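Local coordinates for HI1317 (Haemophilus influenzae, PDB 1JOV), which probably interconverts the alpha and beta anomers of glucose 6-phosphate, as a glucose-6-phosphate 1-epimerase, at residues 40-45 against 133-138; 31-36 against 127-132; 22-27 against 108-113. One frame throughout, in Å; residues are numbered along the deposited sequence.

All three contacts bridge the gap between two facing antiparallel sheets of the beta sandwich, one holding strands 21-28, 31-36 and 41-47, the other strands 107-115, 121-129 and 133-139. Along the chain the segments run 22-27, 31-36, 40-45 and then 108-113, 127-132, 133-138, so strands successive and adjacent in one sheet meet strands successive and adjacent in the other. Contact 2 is the middle one in strand order in both sheets; the three centres are about 8 to 9 Å apart. Together they form one continuous apolar layer. Contact 1 is nearest the centre of the chain and the predicted active-site residues; contacts 2 and 3 lie away from them.

Contact 1. Residues 40-45 against 133-138; sequences AQLISW and CHLTFT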
# COMPACT_ATOMS: atom_id res chain seq x y z
N ALA A 40 -4.73 9.00 -2.80
CA ALA A 40 -5.02 7.97 -3.83
C ALA A 40 -4.73 6.62 -3.21
O ALA A 40 -3.95 5.80 -3.77
CB ALA A 40 -4.08 8.23 -5.05
N GLN A 41 -5.33 6.33 -2.05
CA GLN A 41 -4.90 5.21 -1.26
C GLN A 41 -5.80 3.99 -1.33
O GLN A 41 -6.95 4.01 -0.87
CB GLN A 41 -4.71 5.64 0.20
CG GLN A 41 -4.04 4.67 1.06
CD GLN A 41 -3.61 5.34 2.36
OE1 GLN A 41 -3.26 6.52 2.41
NE2 GLN A 41 -3.54 4.49 3.42
N LEU A 42 -5.41 2.97 -2.08
CA LEU A 42 -6.20 1.72 -2.07
C LEU A 42 -6.30 1.18 -0.60
O LEU A 42 -5.25 1.02 0.07
CB LEU A 42 -5.42 0.72 -2.93
CG LEU A 42 -6.10 -0.65 -3.10
CD1 LEU A 42 -7.53 -0.69 -3.75
CD2 LEU A 42 -5.13 -1.55 -3.92
N ILE A 43 -7.51 1.12 -0.05
CA ILE A 43 -7.66 0.54 1.28
C ILE A 43 -8.31 -0.81 1.45
O ILE A 43 -8.30 -1.37 2.57
CB ILE A 43 -8.35 1.61 2.19
CG1 ILE A 43 -9.64 2.11 1.55
CG2 ILE A 43 -7.34 2.75 2.34
CD1 ILE A 43 -10.55 2.90 2.52
N SER A 44 -8.87 -1.33 0.35
CA SER A 44 -9.48 -2.67 0.40
C SER A 44 -9.40 -3.27 -1.01
O SER A 44 -9.57 -2.57 -2.01
CB SER A 44 -10.94 -2.53 0.76
OG SER A 44 -11.66 -3.78 0.67
N TRP A 45 -9.11 -4.53 -1.05
CA TRP A 45 -9.13 -5.22 -2.35
C TRP A 45 -9.47 -6.68 -2.11
O TRP A 45 -8.72 -7.38 -1.45
CB TRP A 45 -7.83 -5.02 -3.20
CG TRP A 45 -7.85 -5.89 -4.40
CD1 TRP A 45 -8.78 -5.91 -5.41
CD2 TRP A 45 -6.88 -6.89 -4.73
NE1 TRP A 45 -8.42 -6.84 -6.37
CE2 TRP A 45 -7.32 -7.53 -5.91
CE3 TRP A 45 -5.73 -7.38 -4.11
CZ2 TRP A 45 -6.58 -8.53 -6.52
CZ3 TRP A 45 -5.00 -8.41 -4.70
CH2 TRP A 45 -5.47 -9.00 -5.86
N CYS A 133 -3.87 -7.26 -8.64
CA CYS A 133 -4.00 -5.80 -8.47
C CYS A 133 -2.68 -5.14 -8.86
O CYS A 133 -1.68 -5.31 -8.17
CB CYS A 133 -4.40 -5.42 -7.05
SG CYS A 133 -4.36 -3.64 -6.70
N HIS A 134 -2.69 -4.38 -9.98
CA HIS A 134 -1.39 -3.79 -10.30
C HIS A 134 -1.43 -2.28 -10.01
O HIS A 134 -2.15 -1.54 -10.68
CB HIS A 134 -1.08 -4.06 -11.79
CG HIS A 134 0.34 -3.73 -12.16
ND1 HIS A 134 0.85 -3.93 -13.43
CD2 HIS A 134 1.36 -3.22 -11.43
CE1 HIS A 134 2.11 -3.56 -13.46
NE2 HIS A 134 2.46 -3.12 -12.26
N LEU A 135 -0.70 -1.81 -9.03
CA LEU A 135 -0.68 -0.43 -8.62
C LEU A 135 0.67 0.22 -8.98
O LEU A 135 1.71 -0.28 -8.55
CB LEU A 135 -0.86 -0.45 -7.13
CG LEU A 135 -1.11 0.85 -6.45
CD1 LEU A 135 -1.82 0.63 -5.13
CD2 LEU A 135 0.18 1.61 -6.26
N THR A 136 0.65 1.28 -9.74
CA THR A 136 1.89 1.95 -10.18
C THR A 136 1.87 3.40 -9.76
O THR A 136 0.83 4.04 -9.90
CB THR A 136 1.99 1.94 -11.71
OG1 THR A 136 2.03 0.60 -12.16
CG2 THR A 136 3.24 2.66 -12.17
N PHE A 137 2.97 3.90 -9.25
CA PHE A 137 3.11 5.28 -8.88
C PHE A 137 4.15 5.94 -9.80
O PHE A 137 5.20 5.35 -10.00
CB PHE A 137 3.60 5.47 -7.40
CG PHE A 137 4.03 6.86 -7.02
CD1 PHE A 137 3.10 7.77 -6.54
CD2 PHE A 137 5.34 7.31 -7.18
CE1 PHE A 137 3.46 9.09 -6.22
CE2 PHE A 137 5.72 8.61 -6.87
CZ PHE A 137 4.79 9.52 -6.38
N THR A 138 3.89 7.13 -10.36
CA THR A 138 4.87 7.83 -11.20
C THR A 138 5.01 9.21 -10.65
O THR A 138 4.03 9.93 -10.37
CB THR A 138 4.36 7.98 -12.67
OG1 THR A 138 4.01 6.65 -13.14
CG2 THR A 138 5.54 8.55 -13.57
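Strands 41-45 and 133-138 face each other from two sheets, nearly antiparallel at 157°, with their axes 10.2 Å apart at closest approach and no hydrogen bond between them. The gap is filled by Leu42 and Trp45 from one side and Cys133 and Leu135 from the other. Cys133 sits on a face of the indole: its CB lies 3.5 Å from the centroid of the six-membered ring of Trp45, only 4° off the ring normal, a CH-pi contact centred almost perfectly. The backbone joins in, Cys133 N lying 3.6 Å from Trp45 CH2. A first torsion of 172° sets SG of Cys133 opposite its own backbone N, and the sulfur stands above the face of the pyrrole part, 4.8 Å from the centroid of the Trp45 five-membered ring, a more distant sulfur-aromatic contact. The same SG meets Leu42 CD2 at 3.6 Å. That methyl also touches Leu135 CD1 at 4.1 Å, the two leucines sliding past each other in opposite directions. Leu42 and Trp45 can both point inward although three residues apart because Ile43 and Ser44 form a classic beta bulge opposite Lys34, which resets the alternation of the strand. Leu135 lies about 10 Å, side chain to side chain, from His150, a predicted active-site residue. Strand 31-36 flanks strand 41-47 in its sheet, while strand 133-139 runs between strands 121-129 and 261-268; Met127 and Phe129 of the former also pack on Leu42, and the Phe129 ring meets that of Trp45.

Contact 2. Residues 31-36 against 127-132; sequences GTAKIS and MVFTDK
Ile35 and Ala33 of strand 31-36 pack on Met127 and Phe129 of strand 127-129, four buried apolar side chains that close the space between the two layers of a beta sandwich, whose strand axes here come within 9.8 Å. Ile35 uses all its branches. Its first torsion of -54° puts CG2 opposite the backbone N and CG1 beside that nitrogen, so the two arms spread along the facing strand: CG2 touches Met127 CE at 3.7 Å, and CG1 lies 3.8 Å from Met127 SD. The second torsion, 89°, departs from the staggered +60° and carries CD1 off to the aromatic neighbour, where it lies 4.3 Å from Phe129 CZ. Met127 answers with a chain extended beyond CG, which lets its thioether run alongside Ile35, the two side chains passing in opposite directions. Phe129 starts out like Met127, with CG opposite the carbonyl carbon and beside the backbone N, and brings the far end of its ring to Ala33; Ala33 CB sits 3.7 Å from Phe129 CE1. The methyl approaches the ring obliquely, and it is the length of the phenylalanine that spans the distance to the short alanine. Beyond Phe129 the chain turns toward strand 133-139. Thr130 OG1 accepts a hydrogen bond from Lys132 N at 3.0 Å (N-H...O angle 164°), forming an ST turn, and the backbone bond from Thr130 N to Lys132 O, 2.9 Å, closes the same bend. Strand 31-36 lies between strands 21-28 and 41-47, and strand 121-129 between strands 107-115 and 133-139. From these neighbours Leu110 and Phe112 also pack against Ile35, continuing the interior.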
# COMPACT_ATOMS: atom_id res chain seq x y z
N GLY A 31 -14.09 -8.39 -8.61
CA GLY A 31 -14.04 -8.31 -7.19
C GLY A 31 -14.42 -6.93 -6.67
O GLY A 31 -15.09 -6.18 -7.35
N THR A 32 -13.95 -6.58 -5.47
CA THR A 32 -14.34 -5.28 -4.92
C THR A 32 -13.08 -4.52 -4.46
O THR A 32 -12.04 -5.13 -4.21
CB THR A 32 -15.18 -5.46 -3.69
OG1 THR A 32 -14.43 -6.18 -2.68
CG2 THR A 32 -16.39 -6.37 -4.00
N ALA A 33 -13.17 -3.23 -4.39
CA ALA A 33 -12.04 -2.41 -3.96
C ALA A 33 -12.55 -1.11 -3.38
O ALA A 33 -13.67 -0.71 -3.68
CB ALA A 33 -11.10 -2.15 -5.12
N LYS A 34 -11.77 -0.44 -2.56
CA LYS A 34 -12.09 0.85 -2.06
C LYS A 34 -10.82 1.65 -2.13
O LYS A 34 -9.71 1.19 -1.75
CB LYS A 34 -12.58 0.75 -0.61
CG LYS A 34 -13.95 0.03 -0.44
CD LYS A 34 -14.40 0.09 1.06
CE LYS A 34 -15.80 -0.54 1.30
NZ LYS A 34 -15.67 -2.03 1.26
N ILE A 35 -10.98 2.85 -2.62
CA ILE A 35 -9.80 3.73 -2.79
C ILE A 35 -10.09 5.10 -2.18
O ILE A 35 -11.00 5.82 -2.63
CB ILE A 35 -9.45 3.98 -4.28
CG1 ILE A 35 -9.28 2.61 -5.00
CG2 ILE A 35 -8.13 4.88 -4.37
CD1 ILE A 35 -10.53 1.91 -5.66
N SER A 36 -9.35 5.50 -1.18
CA SER A 36 -9.57 6.80 -0.61
C SER A 36 -8.99 7.86 -1.60
O SER A 36 -7.83 7.79 -2.06
CB SER A 36 -8.75 6.92 0.68
OG SER A 36 -8.48 8.27 0.98
N MET A 127 -4.25 2.02 -11.04
CA MET A 127 -4.57 0.76 -10.42
C MET A 127 -5.34 -0.09 -11.44
O MET A 127 -6.29 0.41 -11.98
CB MET A 127 -5.47 0.95 -9.18
CG MET A 127 -4.78 1.89 -8.14
SD MET A 127 -5.93 2.10 -6.72
CE MET A 127 -5.01 3.36 -5.79
N VAL A 128 -4.89 -1.31 -11.70
CA VAL A 128 -5.51 -2.19 -12.66
C VAL A 128 -5.96 -3.45 -11.89
O VAL A 128 -5.15 -4.15 -11.30
CB VAL A 128 -4.55 -2.58 -13.82
CG1 VAL A 128 -5.28 -3.45 -14.84
CG2 VAL A 128 -3.96 -1.35 -14.48
N PHE A 129 -7.27 -3.69 -11.92
CA PHE A 129 -7.89 -4.83 -11.24
C PHE A 129 -8.38 -5.93 -12.20
O PHE A 129 -9.22 -5.69 -13.07
CB PHE A 129 -9.13 -4.35 -10.44
CG PHE A 129 -8.83 -3.23 -9.46
CD1 PHE A 129 -8.42 -3.54 -8.16
CD2 PHE A 129 -8.93 -1.89 -9.80
CE1 PHE A 129 -8.14 -2.58 -7.22
CE2 PHE A 129 -8.66 -0.91 -8.86
CZ PHE A 129 -8.26 -1.23 -7.56
N THR A 130 -7.82 -7.10 -12.00
CA THR A 130 -8.16 -8.33 -12.73
C THR A 130 -8.26 -9.37 -11.60
O THR A 130 -8.83 -9.12 -10.53
CB THR A 130 -7.01 -8.70 -13.72
OG1 THR A 130 -5.73 -8.78 -13.04
CG2 THR A 130 -6.91 -7.66 -14.83
N ASP A 131 -7.73 -10.57 -11.79
CA ASP A 131 -7.55 -11.41 -10.62
C ASP A 131 -6.36 -10.93 -9.81
O ASP A 131 -6.11 -11.41 -8.70
CB ASP A 131 -7.28 -12.87 -11.05
CG ASP A 131 -6.05 -13.00 -11.97
OD1 ASP A 131 -6.03 -12.38 -13.06
OD2 ASP A 131 -5.05 -13.71 -11.68
N LYS A 132 -5.62 -10.01 -10.35
CA LYS A 132 -4.48 -9.48 -9.62
C LYS A 132 -4.73 -7.97 -9.43
O LYS A 132 -5.68 -7.43 -10.00
CB LYS A 132 -3.17 -9.81 -10.35
CG LYS A 132 -3.03 -11.26 -10.81
CD LYS A 132 -1.61 -11.54 -11.33
CE LYS A 132 -1.29 -13.03 -11.32
NZ LYS A 132 -0.02 -13.33 -12.05

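Contact 3. Residues 22-27 against 108-113; sequences PVLHLK and VRLEFE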
# COMPACT_ATOMS: atom_id res chain seq x y z
N PRO A 22 -13.57 11.17 1.03
CA PRO A 22 -14.30 10.50 -0.08
C PRO A 22 -13.55 9.25 -0.50
O PRO A 22 -12.29 9.32 -0.60
CB PRO A 22 -14.33 11.57 -1.16
CG PRO A 22 -13.39 12.61 -0.71
CD PRO A 22 -12.83 12.35 0.58
N VAL A 23 -14.27 8.17 -0.70
CA VAL A 23 -13.73 6.87 -1.04
C VAL A 23 -14.48 6.27 -2.21
O VAL A 23 -15.70 6.13 -2.20
CB VAL A 23 -13.79 5.91 0.20
CG1 VAL A 23 -13.25 4.52 -0.17
CG2 VAL A 23 -13.02 6.51 1.35
N LEU A 24 -13.76 5.85 -3.25
CA LEU A 24 -14.43 5.15 -4.29
C LEU A 24 -14.67 3.73 -3.89
O LEU A 24 -13.73 3.05 -3.38
CB LEU A 24 -13.57 5.12 -5.55
CG LEU A 24 -13.46 6.35 -6.29
CD1 LEU A 24 -12.32 6.27 -7.34
CD2 LEU A 24 -14.78 6.55 -7.01
N HIS A 25 -15.87 3.23 -4.19
CA HIS A 25 -16.19 1.83 -4.02
C HIS A 25 -16.39 1.15 -5.40
O HIS A 25 -17.25 1.56 -6.18
CB HIS A 25 -17.52 1.64 -3.27
CG HIS A 25 -17.52 2.10 -1.81
ND1 HIS A 25 -18.32 1.53 -0.85
CD2 HIS A 25 -16.79 3.06 -1.20
CE1 HIS A 25 -18.11 2.10 0.32
NE2 HIS A 25 -17.18 3.05 0.13
N LEU A 26 -15.62 0.12 -5.70
CA LEU A 26 -15.75 -0.66 -6.91
C LEU A 26 -16.34 -2.06 -6.57
O LEU A 26 -15.86 -2.75 -5.64
CB LEU A 26 -14.34 -0.88 -7.38
CG LEU A 26 -14.35 -1.73 -8.64
CD1 LEU A 26 -15.04 -1.05 -9.82
CD2 LEU A 26 -12.89 -2.16 -9.00
N LYS A 27 -17.40 -2.46 -7.28
CA LYS A 27 -17.95 -3.82 -7.16
C LYS A 27 -18.17 -4.37 -8.56
O LYS A 27 -19.02 -3.85 -9.30
CB LYS A 27 -19.28 -3.83 -6.42
CG LYS A 27 -19.05 -3.61 -4.96
CD LYS A 27 -20.39 -3.73 -4.16
CE LYS A 27 -20.18 -3.41 -2.67
NZ LYS A 27 -19.27 -2.23 -2.44
N VAL A 108 -10.51 -3.61 -14.72
CA VAL A 108 -10.88 -2.26 -14.38
C VAL A 108 -9.64 -1.43 -14.18
O VAL A 108 -8.74 -1.83 -13.44
CB VAL A 108 -11.75 -2.22 -13.13
CG1 VAL A 108 -12.12 -0.80 -12.74
CG2 VAL A 108 -13.02 -3.04 -13.36
N ARG A 109 -9.63 -0.28 -14.82
CA ARG A 109 -8.44 0.61 -14.64
C ARG A 109 -8.86 1.94 -14.06
O ARG A 109 -9.70 2.58 -14.63
CB ARG A 109 -7.75 0.86 -15.99
CG ARG A 109 -6.42 1.70 -15.80
CD ARG A 109 -5.64 1.95 -17.18
NE ARG A 109 -4.40 2.74 -16.94
CZ ARG A 109 -3.17 2.25 -16.81
NH1 ARG A 109 -2.95 0.93 -17.01
NH2 ARG A 109 -2.15 3.09 -16.55
N LEU A 110 -8.26 2.38 -12.91
CA LEU A 110 -8.54 3.72 -12.35
C LEU A 110 -7.21 4.47 -12.34
O LEU A 110 -6.15 3.83 -12.06
CB LEU A 110 -8.90 3.53 -10.86
CG LEU A 110 -10.18 2.66 -10.64
CD1 LEU A 110 -10.42 2.71 -9.06
CD2 LEU A 110 -11.37 3.11 -11.46
N GLU A 111 -7.26 5.77 -12.64
CA GLU A 111 -6.04 6.62 -12.62
C GLU A 111 -6.35 7.78 -11.73
O GLU A 111 -7.44 8.31 -11.78
CB GLU A 111 -5.60 7.17 -14.01
CG GLU A 111 -5.25 5.95 -14.88
CD GLU A 111 -4.72 6.37 -16.26
OE1 GLU A 111 -4.49 7.59 -16.48
OE2 GLU A 111 -4.55 5.47 -17.12
N PHE A 112 -5.39 8.14 -10.91
CA PHE A 112 -5.48 9.25 -9.97
C PHE A 112 -4.37 10.21 -10.25
O PHE A 112 -3.28 9.79 -10.64
CB PHE A 112 -5.37 8.70 -8.54
CG PHE A 112 -6.49 7.74 -8.24
CD1 PHE A 112 -7.70 8.23 -7.80
CD2 PHE A 112 -6.34 6.37 -8.44
CE1 PHE A 112 -8.73 7.37 -7.52
CE2 PHE A 112 -7.39 5.50 -8.15
CZ PHE A 112 -8.57 6.00 -7.69
N GLU A 113 -4.58 11.51 -10.05
CA GLU A 113 -3.46 12.45 -10.22
C GLU A 113 -3.38 13.41 -8.99
O GLU A 113 -4.42 13.67 -8.36
CB GLU A 113 -3.66 13.29 -11.47
CG GLU A 113 -3.53 12.38 -12.75
CD GLU A 113 -3.98 13.09 -13.99
OE1 GLU A 113 -5.04 13.76 -13.91
OE2 GLU A 113 -3.27 13.03 -15.00
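The shortest polar bond here, from Arg109 NE to Glu111 OE2 at 2.7 Å, joins two residues of strand 108-113 while the alternate residues of that strand, Val108, Leu110 and Phe112, turn inward to meet Leu24 and Leu26. It is a nearly straight salt bridge, 167° at the hydrogen: the carboxylate oxygen offers its anti lone pair and lies 12° out of the guanidinium plane, at the edge of the group. On the inner side the contact is wholly apolar. Leu26 and Val108 reach tip to tip, and Val108 CG1 lies 4.1 Å from both Leu26 CD1 and Leu26 CD2, resting against the fork of the leucine. Leu24, whose first torsion of -73° sets CG beside the backbone N, extends CD1 to the edge of the Phe112 ring, near its plane, with Phe112 CE1 at 3.8 Å and CZ equally close. The same Leu24 CD1 grazes Leu110 CD1 at 4.4 Å. The two strands run close to antiparallel, their axes 10.5 Å apart, and their inward side chains meet face to face across the sandwich, as expected where two beta sheets stack. Strand 21-28 lies between strands 13-18 and 31-36, and strand 107-115 between strands 97-104 and 121-129; Leu15 touches Leu24, Tyr101 touches Leu110, and Phe129 of strand 121-129 touches Leu26.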